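Local coordinates for protein Tetur07g02040 (Tetranychus urticae, PDB 6BDJ) that probably cleaves catechol-type aromatic rings between their two hydroxyl groups, as an intradiol dioxygenase that uses ferric iron and molecular oxygen, at residues S97-K102 with F118-Q123. Numbering follows the deposited sequence.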
# COMPACT_ATOMS: atom_id res chain seq x y z
N SER A 97 3.95 9.55 7.68
CA SER A 97 4.94 10.60 7.44
C SER A 97 4.28 11.74 6.70
O SER A 97 3.43 11.51 5.84
CB SER A 97 6.13 10.06 6.69
OG SER A 97 5.86 9.64 5.36
N GLY A 98 4.61 12.97 7.11
CA GLY A 98 3.91 14.14 6.64
C GLY A 98 2.70 14.56 7.46
O GLY A 98 2.31 15.73 7.42
N PHE A 99 2.11 13.61 8.18
CA PHE A 99 0.96 13.87 9.04
C PHE A 99 1.25 13.34 10.45
O PHE A 99 0.40 12.79 11.11
CB PHE A 99 -0.26 13.17 8.42
CG PHE A 99 -0.50 13.56 6.99
CD1 PHE A 99 -1.24 14.69 6.67
CD2 PHE A 99 0.05 12.82 5.96
CE1 PHE A 99 -1.45 15.07 5.36
CE2 PHE A 99 -0.15 13.19 4.63
CZ PHE A 99 -0.89 14.32 4.34
N MET A 100 2.48 13.55 10.91
CA MET A 100 2.95 13.01 12.18
C MET A 100 2.27 13.62 13.40
O MET A 100 2.33 13.01 14.47
CB MET A 100 4.47 13.17 12.33
CG MET A 100 5.27 12.38 11.31
SD MET A 100 7.06 12.59 11.49
CE MET A 100 7.44 11.50 12.86
N ASP A 101 1.67 14.81 13.27
CA ASP A 101 0.91 15.43 14.32
C ASP A 101 -0.54 14.95 14.32
O ASP A 101 -1.37 15.56 15.00
CB ASP A 101 0.99 16.97 14.20
CG ASP A 101 0.23 17.51 13.00
OD1 ASP A 101 0.27 16.84 11.94
OD2 ASP A 101 -0.39 18.58 13.12
N LYS A 102 -0.84 13.87 13.59
CA LYS A 102 -2.17 13.26 13.48
C LYS A 102 -3.31 14.29 13.43
O LYS A 102 -4.14 14.32 14.33
CB LYS A 102 -2.43 12.23 14.61
N PHE A 118 9.15 8.99 5.47
CA PHE A 118 9.36 7.59 5.71
C PHE A 118 8.12 6.81 5.26
O PHE A 118 6.98 7.32 5.28
CB PHE A 118 9.67 7.28 7.19
CG PHE A 118 8.60 7.72 8.19
CD1 PHE A 118 7.38 7.06 8.29
CD2 PHE A 118 8.83 8.78 9.05
CE1 PHE A 118 6.42 7.46 9.20
CE2 PHE A 118 7.88 9.19 9.97
CZ PHE A 118 6.67 8.53 10.05
N LEU A 119 8.40 5.57 4.88
CA LEU A 119 7.41 4.63 4.46
C LEU A 119 6.56 5.11 3.28
O LEU A 119 5.36 4.78 3.16
CB LEU A 119 6.57 4.19 5.66
CG LEU A 119 7.37 3.42 6.74
CD1 LEU A 119 6.53 3.15 7.98
CD2 LEU A 119 7.98 2.12 6.25
N ARG A 120 7.21 5.86 2.39
CA ARG A 120 6.65 6.26 1.14
C ARG A 120 7.65 5.99 0.09
O ARG A 120 8.85 6.26 0.28
CB ARG A 120 6.34 7.75 1.17
CG ARG A 120 5.28 8.12 2.21
CD ARG A 120 5.05 9.62 2.21
NE ARG A 120 4.02 9.86 3.21
CZ ARG A 120 2.71 9.88 2.97
NH1 ARG A 120 2.21 9.69 1.76
NH2 ARG A 120 1.88 10.09 3.98
N GLY A 121 7.22 5.45 -1.04
CA GLY A 121 8.14 5.41 -2.19
C GLY A 121 7.44 5.15 -3.49
O GLY A 121 6.27 4.75 -3.49
N THR A 122 8.20 5.33 -4.56
CA THR A 122 7.77 5.10 -5.92
C THR A 122 8.75 4.19 -6.60
O THR A 122 9.96 4.33 -6.40
CB THR A 122 7.75 6.42 -6.70
OG1 THR A 122 7.01 7.39 -5.96
CG2 THR A 122 7.09 6.22 -8.06
N GLN A 123 8.26 3.24 -7.39
CA GLN A 123 9.12 2.47 -8.31
C GLN A 123 8.44 2.32 -9.68
O GLN A 123 7.21 2.27 -9.79
CB GLN A 123 9.42 1.09 -7.72
CG GLN A 123 10.32 1.11 -6.49
CD GLN A 123 11.78 1.34 -6.87
OE1 GLN A 123 12.25 2.47 -6.94
NE2 GLN A 123 12.46 0.27 -7.18
O HOH W 1 4.23 7.08 6.11
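Ser97 sits between the Phe118 ring and the Arg120 guanidinium, and most of the contact is built round it. Ser97 CB lies almost centrally over one face of the Phe118 ring, 3.5 Å from the centroid, a close CH-pi contact. Ser97 OG lies between the backbone N and the carbonyl carbon (chi1 66°), which points it at the Phe118 carbonyl while CB stays over the ring. There Ser97 OG gives its hydrogen to a lone pair of Phe118 O, 2.6 Å away. The same Ser97 OG accepts a hydrogen bond from Arg120 NE at 2.8 Å, close to the guanidinium plane. Arg120 NH2 reaches Ser97 O at 2.8 Å, in the carbonyl plane of Ser97, though Ser97 O lies 24° out of the guanidinium plane. Arg120 therefore grips Ser97 side-on, one nitrogen to the hydroxyl and one to the carbonyl. Replacing Arg120 by an alanine would probably leave both Ser97 OG and Ser97 O without their guanidinium donors. A water joins Ser97 N to Phe118 O.

The Met100 side is looser and partly exposed. Met100 CE meets the edge of the Phe118 ring, 3.7 Å from Phe118 CE2, and Met100 SD makes an oblique Met-aromatic contact. Phe99 offers its ring edge to Arg120, with Phe99 CE2 3.8 Å from Arg120 NH2.

Arg120 NH1 also bonds to Tyr45 O. The Arg120 side chain packs near the iron ligand Tyr96 and itself lies about 8 Å from the ferric ion. The contact thus ties the loop following Tyr96 to the start of strand 120-124, beside the ferric site characteristic of intradiol dioxygenases.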